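Local coordinates for protein condensin complex subunit 3 (Schizosaccharomyces pombe, PDB 5OQR) that serves as a regulatory subunit of the condensin complex, which is required to convert interphase chromatin into mitotic-like condensed chromosomes, at residues R39-I44 / K83-G88; N273-A278 / S310-R315; A281-F286 / A314-E319; G735-P740 / A774-M779. All blocks are in the same frame, centred on the assembly; numbering follows the deposited sequence.

Interaction 1 of 4, residues R39-I44 / K83-G88; sequences RALNII and KHILRG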
# COMPACT_ATOMS: atom_id res chain seq x y z
N ARG A 39 43.18 25.25 12.10
CA ARG A 39 44.15 24.19 11.86
C ARG A 39 43.59 22.83 12.29
O ARG A 39 43.84 21.81 11.64
CB ARG A 39 45.44 24.50 12.61
CG ARG A 39 46.58 23.55 12.34
CD ARG A 39 47.79 23.89 13.19
NE ARG A 39 48.69 22.75 13.36
CZ ARG A 39 49.74 22.74 14.18
NH1 ARG A 39 50.03 23.81 14.91
NH2 ARG A 39 50.50 21.66 14.27
N ALA A 40 42.83 22.81 13.39
CA ALA A 40 42.19 21.57 13.81
C ALA A 40 41.13 21.14 12.81
O ALA A 40 40.95 19.94 12.56
CB ALA A 40 41.58 21.74 15.20
N LEU A 41 40.41 22.10 12.23
CA LEU A 41 39.36 21.77 11.27
C LEU A 41 39.95 21.36 9.93
O LEU A 41 39.42 20.44 9.28
CB LEU A 41 38.43 22.97 11.11
CG LEU A 41 37.70 23.35 12.40
CD1 LEU A 41 37.09 24.72 12.28
CD2 LEU A 41 36.62 22.33 12.72
N ASN A 42 41.02 22.01 9.49
CA ASN A 42 41.71 21.57 8.29
C ASN A 42 42.08 20.10 8.37
O ASN A 42 42.16 19.42 7.35
CB ASN A 42 42.96 22.42 8.06
CG ASN A 42 42.64 23.89 7.85
OD1 ASN A 42 41.57 24.24 7.34
ND2 ASN A 42 43.56 24.76 8.24
N ILE A 43 42.31 19.60 9.59
CA ILE A 43 42.58 18.18 9.80
C ILE A 43 41.29 17.37 9.95
O ILE A 43 41.34 16.13 9.93
CB ILE A 43 43.52 18.01 11.00
CG1 ILE A 43 44.95 18.36 10.56
CG2 ILE A 43 43.44 16.60 11.61
CD1 ILE A 43 46.02 18.12 11.59
N ILE A 44 40.14 18.03 10.10
CA ILE A 44 38.87 17.33 10.05
C ILE A 44 38.40 17.13 8.62
O ILE A 44 37.59 16.23 8.36
CB ILE A 44 37.83 18.08 10.90
CG1 ILE A 44 37.99 17.68 12.37
CG2 ILE A 44 36.40 17.79 10.43
CD1 ILE A 44 37.30 18.60 13.34
N LYS A 83 33.76 31.79 7.25
CA LYS A 83 34.45 32.35 6.10
C LYS A 83 35.58 31.44 5.63
O LYS A 83 35.83 31.31 4.43
CB LYS A 83 34.99 33.74 6.43
CG LYS A 83 33.92 34.81 6.55
CD LYS A 83 34.52 36.20 6.43
CE LYS A 83 34.90 36.52 4.99
NZ LYS A 83 36.13 37.36 4.91
N HIS A 84 36.28 30.81 6.57
CA HIS A 84 37.39 29.94 6.20
C HIS A 84 36.90 28.66 5.54
O HIS A 84 37.50 28.19 4.57
CB HIS A 84 38.23 29.60 7.44
CG HIS A 84 39.22 28.50 7.20
ND1 HIS A 84 40.51 28.74 6.79
CD2 HIS A 84 39.11 27.16 7.32
CE1 HIS A 84 41.15 27.59 6.66
NE2 HIS A 84 40.32 26.62 6.98
N ILE A 85 35.81 28.09 6.05
CA ILE A 85 35.37 26.77 5.60
C ILE A 85 34.48 26.83 4.37
O ILE A 85 34.41 25.84 3.62
CB ILE A 85 34.65 26.04 6.74
CG1 ILE A 85 35.54 26.00 7.99
CG2 ILE A 85 34.30 24.61 6.33
CD1 ILE A 85 34.80 25.63 9.23
N LEU A 86 33.79 27.94 4.13
CA LEU A 86 32.95 28.04 2.94
C LEU A 86 33.77 27.94 1.66
O LEU A 86 33.22 27.56 0.62
CB LEU A 86 32.15 29.35 2.95
CG LEU A 86 32.90 30.69 2.95
CD1 LEU A 86 33.37 31.10 1.56
CD2 LEU A 86 32.00 31.77 3.54
N ARG A 87 35.06 28.26 1.72
CA ARG A 87 35.90 28.16 0.53
C ARG A 87 35.92 26.73 -0.00
O ARG A 87 36.10 26.52 -1.21
CB ARG A 87 37.32 28.62 0.85
CG ARG A 87 37.46 29.99 1.50
CD ARG A 87 38.77 30.07 2.29
NE ARG A 87 38.91 31.31 3.04
CZ ARG A 87 39.78 31.49 4.03
NH1 ARG A 87 40.58 30.50 4.40
NH2 ARG A 87 39.83 32.65 4.66
N GLY A 88 35.75 25.75 0.87
CA GLY A 88 35.84 24.35 0.50
C GLY A 88 34.56 23.73 -0.01
O GLY A 88 34.55 22.54 -0.34
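N42 and H84 supply the polar half of this contact, L41 and I85 the apolar half. In the polar half H84 NE2 donates to N42 OD1 at 2.7 Å, with an N-H...O angle of 153°. The donor lies in the carbonyl plane of the amide, on a lone pair of OD1, and the oxygen in turn sits at the edge of the imidazole, close to the ring plane. Amide and ring are nevertheless twisted 42° against each other, so the two flat groups meet through this one bond and do not stack. H84 reaches across because its CG stands anti to the backbone N (chi1 169°), which carries the ring out from helix 78-86 toward helix 33-42. A leucine in place of N42 would probably leave H84 NE2 without its acceptor and the imidazole freer to turn. Within its own segment, H84 CA lies over the face of the R87 guanidinium, 3.5 Å from its plane.

The apolar half is a methyl-to-methyl touch, L41 CD1 on I85 CD1 at 3.9 Å, the two side chains crossing at about a right angle. L41 also packs on L61 of helix 52-69, and I85 on C100 and I103 of helix 94-108, which extends this small touch into a larger apolar interior. An apolar side chain of another protein chain packs against N42. K83-G88 belongs to HEAT repeat 2, and aliphatic side chains buried between stacked helices, here 33-42 and 78-86 with 52-69 and 94-108 packed around them, are what an alpha-helical HEAT-repeat solenoid is built on.

Interaction 2 of 4, residues N273-A278 / S310-R315; sequences NNSDVA and SSLLAR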
# COMPACT_ATOMS: atom_id res chain seq x y z
N ASN A 273 -19.00 9.13 6.97
CA ASN A 273 -18.41 9.06 5.64
C ASN A 273 -17.06 8.36 5.62
O ASN A 273 -16.53 8.10 4.53
CB ASN A 273 -18.27 10.47 5.06
CG ASN A 273 -19.60 11.09 4.69
OD1 ASN A 273 -20.23 10.69 3.71
ND2 ASN A 273 -20.04 12.06 5.48
N ASN A 274 -16.49 8.06 6.78
CA ASN A 274 -15.20 7.38 6.88
C ASN A 274 -15.30 6.30 7.95
O ASN A 274 -14.58 6.28 8.94
CB ASN A 274 -14.09 8.38 7.19
CG ASN A 274 -14.13 9.60 6.29
OD1 ASN A 274 -13.66 9.55 5.16
ND2 ASN A 274 -14.69 10.69 6.80
N SER A 275 -16.21 5.35 7.74
CA SER A 275 -16.50 4.35 8.76
C SER A 275 -15.33 3.40 8.96
O SER A 275 -14.94 3.12 10.10
CB SER A 275 -17.76 3.58 8.37
OG SER A 275 -18.12 2.65 9.38
N ASP A 276 -14.75 2.90 7.87
CA ASP A 276 -13.69 1.90 7.98
C ASP A 276 -12.49 2.44 8.75
O ASP A 276 -11.94 1.77 9.63
CB ASP A 276 -13.27 1.41 6.60
CG ASP A 276 -14.30 0.50 5.96
OD1 ASP A 276 -15.16 -0.03 6.69
OD2 ASP A 276 -14.24 0.30 4.73
N VAL A 277 -12.06 3.66 8.42
CA VAL A 277 -10.91 4.25 9.11
C VAL A 277 -11.26 4.53 10.56
O VAL A 277 -10.42 4.36 11.46
CB VAL A 277 -10.45 5.52 8.38
CG1 VAL A 277 -9.35 6.23 9.17
CG2 VAL A 277 -9.94 5.18 6.99
N ALA A 278 -12.49 4.97 10.82
CA ALA A 278 -12.88 5.31 12.19
C ALA A 278 -12.87 4.08 13.09
O ALA A 278 -12.45 4.15 14.24
CB ALA A 278 -14.26 5.97 12.19
N SER A 310 -21.18 8.10 18.90
CA SER A 310 -21.50 7.30 20.08
C SER A 310 -21.89 5.88 19.70
O SER A 310 -21.49 4.92 20.37
CB SER A 310 -22.62 7.99 20.87
OG SER A 310 -23.39 7.06 21.60
N SER A 311 -22.66 5.72 18.63
CA SER A 311 -23.10 4.39 18.23
C SER A 311 -21.96 3.59 17.63
O SER A 311 -21.86 2.38 17.85
CB SER A 311 -24.26 4.50 17.24
OG SER A 311 -23.85 5.09 16.02
N LEU A 312 -21.09 4.24 16.86
CA LEU A 312 -19.94 3.55 16.28
C LEU A 312 -19.00 3.05 17.38
O LEU A 312 -18.41 1.97 17.25
CB LEU A 312 -19.20 4.47 15.32
CG LEU A 312 -18.00 3.85 14.60
CD1 LEU A 312 -18.47 2.87 13.54
CD2 LEU A 312 -17.15 4.93 13.99
N LEU A 313 -18.85 3.83 18.45
CA LEU A 313 -17.98 3.42 19.54
C LEU A 313 -18.48 2.14 20.20
O LEU A 313 -17.68 1.25 20.53
CB LEU A 313 -17.87 4.54 20.57
CG LEU A 313 -17.03 4.22 21.81
CD1 LEU A 313 -15.59 3.89 21.43
CD2 LEU A 313 -17.08 5.37 22.79
N ALA A 314 -19.79 2.03 20.42
CA ALA A 314 -20.33 0.83 21.04
C ALA A 314 -20.17 -0.38 20.13
O ALA A 314 -19.81 -1.47 20.60
CB ALA A 314 -21.81 1.05 21.39
N ARG A 315 -20.42 -0.21 18.83
CA ARG A 315 -20.28 -1.33 17.90
C ARG A 315 -18.84 -1.81 17.82
O ARG A 315 -18.58 -3.01 17.69
CB ARG A 315 -20.80 -0.92 16.52
CG ARG A 315 -20.39 -1.84 15.38
CD ARG A 315 -19.11 -1.37 14.71
NE ARG A 315 -18.77 -2.17 13.54
CZ ARG A 315 -18.91 -1.79 12.27
NH1 ARG A 315 -18.57 -2.62 11.30
NH2 ARG A 315 -19.39 -0.59 11.97
O HOH W 1 -20.48 1.00 9.58
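L312 lays its two methyl groups over the first turn of helix 275-288: CD2 rests on A278 CB at 3.6 Å, and CD1 approaches S275 OG at 4.2 Å. The contact joins helix 275-288 to helix 308-324 within the alpha-helical HEAT-repeat solenoid of this subunit. L312 holds its CG anti to the backbone N (chi1 -177°), sending the isobutyl group across the gap between the helices, where one branch meets the alanine and the other the serine. V271 touches both A278 and L312, while F361 and Q365 of helix 356-372 pack on the same leucine, so the apolar part is wedged among several elements.

One helical turn after L312 the character changes. R315 extends alongside the leucine toward S275, but its NH2 stays 4.3 Å from S275 OG, and the guanidinium meets that hydroxyl obliquely. The two polar groups are joined through a water instead. NH2 also bonds Q365 OE1, NE forms a salt bridge with E319, and Y368 makes a cation-pi contact with the guanidinium; together these partners fix the group beside the water. The carboxylate of D276 is too distant for an ion pair, with OD1 6.3 Å from R315 NH1. The bridging water accepts from R315 NH2 at 3.1 Å, at the edge of the guanidinium and in its plane, and lies 2.9 Å from S275 OG.

Interaction 3 of 4, residues A281-F286 / A314-E319; sequences AIKKFF and ARTFNE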
# COMPACT_ATOMS: atom_id res chain seq x y z
N ALA A 281 -9.19 3.19 13.78
CA ALA A 281 -8.61 4.13 14.74
C ALA A 281 -9.02 3.78 16.17
O ALA A 281 -8.19 3.80 17.08
CB ALA A 281 -9.04 5.55 14.40
N ILE A 282 -10.29 3.44 16.38
CA ILE A 282 -10.75 3.07 17.72
C ILE A 282 -10.02 1.83 18.20
O ILE A 282 -9.52 1.78 19.33
CB ILE A 282 -12.28 2.87 17.72
CG1 ILE A 282 -12.99 4.20 17.44
CG2 ILE A 282 -12.75 2.30 19.06
CD1 ILE A 282 -14.47 4.06 17.16
N LYS A 283 -9.95 0.81 17.35
CA LYS A 283 -9.29 -0.43 17.74
C LYS A 283 -7.82 -0.19 18.07
O LYS A 283 -7.31 -0.73 19.06
CB LYS A 283 -9.42 -1.47 16.62
CG LYS A 283 -10.86 -1.86 16.34
CD LYS A 283 -10.95 -3.05 15.41
CE LYS A 283 -12.38 -3.55 15.30
NZ LYS A 283 -12.49 -4.77 14.48
N LYS A 284 -7.13 0.62 17.26
CA LYS A 284 -5.72 0.88 17.52
C LYS A 284 -5.53 1.72 18.77
O LYS A 284 -4.58 1.51 19.53
CB LYS A 284 -5.09 1.56 16.31
CG LYS A 284 -4.86 0.65 15.11
CD LYS A 284 -4.03 -0.57 15.50
CE LYS A 284 -3.34 -1.18 14.29
NZ LYS A 284 -4.29 -1.89 13.39
N PHE A 285 -6.43 2.68 19.01
CA PHE A 285 -6.35 3.46 20.24
C PHE A 285 -6.38 2.56 21.46
O PHE A 285 -5.61 2.75 22.41
CB PHE A 285 -7.49 4.48 20.29
CG PHE A 285 -7.59 5.21 21.60
CD1 PHE A 285 -8.40 4.74 22.62
CD2 PHE A 285 -6.87 6.38 21.81
CE1 PHE A 285 -8.49 5.40 23.82
CE2 PHE A 285 -6.96 7.05 23.01
CZ PHE A 285 -7.77 6.57 24.02
N PHE A 286 -7.27 1.57 21.47
CA PHE A 286 -7.40 0.69 22.62
C PHE A 286 -6.38 -0.44 22.64
O PHE A 286 -6.23 -1.10 23.66
CB PHE A 286 -8.82 0.10 22.66
CG PHE A 286 -9.86 1.08 23.10
CD1 PHE A 286 -9.81 1.65 24.36
CD2 PHE A 286 -10.88 1.45 22.25
CE1 PHE A 286 -10.76 2.56 24.76
CE2 PHE A 286 -11.84 2.36 22.64
CZ PHE A 286 -11.78 2.91 23.91
N ALA A 314 -19.79 2.03 20.42
CA ALA A 314 -20.33 0.83 21.04
C ALA A 314 -20.17 -0.38 20.13
O ALA A 314 -19.81 -1.47 20.60
CB ALA A 314 -21.81 1.05 21.39
N ARG A 315 -20.42 -0.21 18.83
CA ARG A 315 -20.28 -1.33 17.90
C ARG A 315 -18.84 -1.81 17.82
O ARG A 315 -18.58 -3.01 17.69
CB ARG A 315 -20.80 -0.92 16.52
CG ARG A 315 -20.39 -1.84 15.38
CD ARG A 315 -19.11 -1.37 14.71
NE ARG A 315 -18.77 -2.17 13.54
CZ ARG A 315 -18.91 -1.79 12.27
NH1 ARG A 315 -18.57 -2.62 11.30
NH2 ARG A 315 -19.39 -0.59 11.97
N THR A 316 -17.88 -0.88 17.89
CA THR A 316 -16.48 -1.27 17.85
C THR A 316 -16.03 -1.89 19.17
O THR A 316 -15.32 -2.89 19.17
CB THR A 316 -15.61 -0.05 17.51
OG1 THR A 316 -16.10 0.58 16.33
CG2 THR A 316 -14.16 -0.48 17.28
N PHE A 317 -16.44 -1.29 20.29
CA PHE A 317 -16.16 -1.88 21.60
C PHE A 317 -16.67 -3.31 21.66
O PHE A 317 -15.96 -4.22 22.11
CB PHE A 317 -16.80 -1.01 22.69
CG PHE A 317 -16.82 -1.65 24.04
CD1 PHE A 317 -15.78 -1.44 24.93
CD2 PHE A 317 -17.88 -2.45 24.44
CE1 PHE A 317 -15.79 -2.01 26.18
CE2 PHE A 317 -17.89 -3.03 25.69
CZ PHE A 317 -16.85 -2.81 26.56
N ASN A 318 -17.90 -3.53 21.21
CA ASN A 318 -18.45 -4.88 21.16
C ASN A 318 -17.64 -5.76 20.21
O ASN A 318 -17.44 -6.95 20.48
CB ASN A 318 -19.92 -4.82 20.74
CG ASN A 318 -20.58 -6.18 20.70
OD1 ASN A 318 -20.79 -6.81 21.73
ND2 ASN A 318 -20.92 -6.64 19.50
N GLU A 319 -17.18 -5.19 19.10
CA GLU A 319 -16.38 -5.95 18.15
C GLU A 319 -15.05 -6.38 18.76
O GLU A 319 -14.60 -7.52 18.57
CB GLU A 319 -16.15 -5.11 16.90
CG GLU A 319 -16.04 -5.91 15.61
CD GLU A 319 -16.34 -5.06 14.39
OE1 GLU A 319 -15.38 -4.51 13.81
OE2 GLU A 319 -17.53 -4.93 14.03
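T316 presses its methyl into the corner between I282 and K283, and this is the tight part of the contact. T316 CG2 lies 3.6 Å from I282 CG2 and 3.7 Å from K283 CG, so a single carbon touches a branched side chain and the root of a long one. The threonine methyl is anti to the backbone N while OG1 stands beside it (chi1 -52°); this leaves OG1 bonded to L312 O, one turn back in its own helix, and turns carbon toward helix 275-288. The helix segments 281-286 and 314-319 cross at -54°, their axes 10.0 Å apart at closest approach.

Toward the more exposed side the packing gives way to charge. K283 runs out extended beyond CG, passing T316, and brings NZ to E319 OE1 at 3.0 Å in a hydrogen-bonded salt bridge that uses the anti lone pair of the oxygen. The other oxygen, OE2, takes R315 NE at 3.1 Å, nearly straight at 177°; OE2 lies in the guanidinium plane of R315, but NE comes from above the carboxylate plane. An alanine at E319 would probably leave K283 and R315 without the anion they share and the lysine end freer to swing.

The chemistry thus divides by depth: aliphatic carbons of I282, K283 and T316 meet between two helices of the HEAT-repeat solenoid, and at the partly exposed border one carboxylate, gripped by two cations from different helices, is likely to stay ionised and tie the pair together electrostatically.

Interaction 4 of 4, residues G735-P740 / A774-M779; sequences GKLKIP and AKFERM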
# COMPACT_ATOMS: atom_id res chain seq x y z
N GLY A 735 22.08 -14.26 -18.43
CA GLY A 735 22.99 -13.92 -17.35
C GLY A 735 22.29 -13.68 -16.03
O GLY A 735 22.92 -13.80 -14.97
N LYS A 736 21.01 -13.33 -16.06
CA LYS A 736 20.26 -13.08 -14.83
C LYS A 736 19.59 -14.33 -14.28
O LYS A 736 19.16 -14.32 -13.12
CB LYS A 736 19.19 -12.01 -15.08
CG LYS A 736 19.72 -10.77 -15.77
CD LYS A 736 18.60 -9.79 -16.09
CE LYS A 736 19.12 -8.61 -16.89
NZ LYS A 736 20.20 -7.87 -16.18
N LEU A 737 19.49 -15.39 -15.07
CA LEU A 737 18.86 -16.62 -14.60
C LEU A 737 19.55 -17.14 -13.35
O LEU A 737 20.75 -16.95 -13.15
CB LEU A 737 18.89 -17.68 -15.70
CG LEU A 737 18.15 -17.35 -17.00
CD1 LEU A 737 18.42 -18.42 -18.04
CD2 LEU A 737 16.66 -17.22 -16.75
N LYS A 738 18.76 -17.79 -12.51
CA LYS A 738 19.25 -18.42 -11.28
C LYS A 738 19.19 -19.93 -11.50
O LYS A 738 18.16 -20.57 -11.27
CB LYS A 738 18.43 -18.01 -10.08
CG LYS A 738 18.88 -16.70 -9.43
CD LYS A 738 18.31 -16.55 -8.03
CE LYS A 738 19.00 -17.48 -7.04
NZ LYS A 738 18.14 -17.79 -5.87
N ILE A 739 20.30 -20.49 -11.95
CA ILE A 739 20.40 -21.92 -12.25
C ILE A 739 21.04 -22.60 -11.05
O ILE A 739 22.17 -22.24 -10.69
CB ILE A 739 21.22 -22.17 -13.53
CG1 ILE A 739 20.75 -21.24 -14.65
CG2 ILE A 739 21.12 -23.62 -13.95
CD1 ILE A 739 19.29 -21.40 -15.03
N PRO A 740 20.37 -23.54 -10.39
CA PRO A 740 21.03 -24.28 -9.31
C PRO A 740 22.12 -25.20 -9.84
O PRO A 740 22.18 -25.52 -11.03
CB PRO A 740 19.89 -25.07 -8.67
CG PRO A 740 18.83 -25.14 -9.70
CD PRO A 740 18.95 -23.88 -10.50
N ALA A 774 29.14 -17.40 -23.79
CA ALA A 774 30.30 -18.20 -23.41
C ALA A 774 30.30 -18.49 -21.91
O ALA A 774 30.57 -19.61 -21.48
CB ALA A 774 31.59 -17.49 -23.82
N LYS A 775 30.00 -17.48 -21.10
CA LYS A 775 29.95 -17.68 -19.66
C LYS A 775 28.83 -18.64 -19.27
O LYS A 775 28.97 -19.41 -18.32
CB LYS A 775 29.78 -16.34 -18.95
CG LYS A 775 30.28 -16.33 -17.51
CD LYS A 775 30.21 -14.93 -16.92
CE LYS A 775 31.22 -13.98 -17.57
NZ LYS A 775 30.57 -12.74 -18.07
N PHE A 776 27.71 -18.59 -19.99
CA PHE A 776 26.61 -19.52 -19.74
C PHE A 776 26.98 -20.93 -20.17
O PHE A 776 26.71 -21.90 -19.45
CB PHE A 776 25.36 -19.04 -20.46
CG PHE A 776 24.10 -19.74 -20.02
CD1 PHE A 776 23.38 -19.27 -18.94
CD2 PHE A 776 23.65 -20.85 -20.70
CE1 PHE A 776 22.23 -19.90 -18.54
CE2 PHE A 776 22.49 -21.49 -20.30
CZ PHE A 776 21.78 -21.02 -19.22
N GLU A 777 27.61 -21.07 -21.34
CA GLU A 777 27.98 -22.39 -21.83
C GLU A 777 28.99 -23.05 -20.90
O GLU A 777 28.94 -24.27 -20.69
CB GLU A 777 28.55 -22.27 -23.24
CG GLU A 777 28.71 -23.60 -23.95
CD GLU A 777 29.08 -23.42 -25.41
OE1 GLU A 777 29.36 -24.44 -26.08
OE2 GLU A 777 29.09 -22.27 -25.88
N ARG A 778 29.91 -22.27 -20.33
CA ARG A 778 30.89 -22.84 -19.41
C ARG A 778 30.26 -23.17 -18.06
O ARG A 778 30.68 -24.13 -17.40
CB ARG A 778 32.06 -21.88 -19.23
CG ARG A 778 33.06 -21.92 -20.38
CD ARG A 778 34.33 -21.16 -20.04
NE ARG A 778 34.09 -19.73 -19.93
CZ ARG A 778 34.23 -18.85 -20.92
NH1 ARG A 778 34.62 -19.26 -22.12
NH2 ARG A 778 33.99 -17.57 -20.70
N MET A 779 29.27 -22.39 -17.63
CA MET A 779 28.54 -22.74 -16.41
C MET A 779 27.89 -24.11 -16.54
O MET A 779 27.95 -24.92 -15.61
CB MET A 779 27.50 -21.66 -16.11
CG MET A 779 26.53 -22.01 -14.98
SD MET A 779 25.07 -22.93 -15.52
CE MET A 779 24.25 -21.71 -16.54
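The backbone of G735-P740 leaves a weakly bonded helical turn at G735-K736 and runs on in extended conformation past helical A774-M779, with the CA atoms of I739 and M779 9.2 Å apart at the nearest point. L737 and I739, alternate residues of the extended run, both turn toward the helix and meet F776 and M779, one turn apart on it.

All the touching groups are apolar. F776 CE1 receives L737 CD1 at 4.1 Å and, more loosely, I739 CG1 at 4.4 Å, each meeting the ring obliquely. The phenyl group gets there because its CG is anti to the backbone N (chi1 -167°), which directs the ring at the two aliphatic residues. M779 comes from the next turn with a chain bent at both chi2 and chi3. The bend folds CE back over one face of F776, 3.4 Å above the ring plane and offset toward its rim, and also brings CE to I739 CG1 at 4.0 Å. I739 and M779 cross at about a right angle, and this one methyl touches both the phenyl face and the isoleucine.

The contact lies near the C-terminal end of the subunit and links residues of HEAT repeat 9 to helix 767-785. Helix 706-717 packs on L737 through L710 and A711 and on I739 through L708, L680 of helix 669-682 adds to the leucine, and helix 745-759 touches both segments, with Y748 on I739 and T751 on F776.

Interactions 2 and 3 are successive parts of one interface between helices 275-288 and 308-324: their centres are 8 Å apart, they share A314 and R315, and L313 CD1 of one packs on I282 CG2 of the other at 4.0 Å. Interactions 1 and 4 stand apart, each with its centre more than 50 Å from every other. Interaction 1 is the most buried and rests on an asparagine-histidine hydrogen bond beside a methyl pair; the other three are partly buried. Of these, interaction 2 adds a water bridge and interaction 3 a salt-bridge network, whereas interaction 4, where an extended run meets a helix, is wholly apolar.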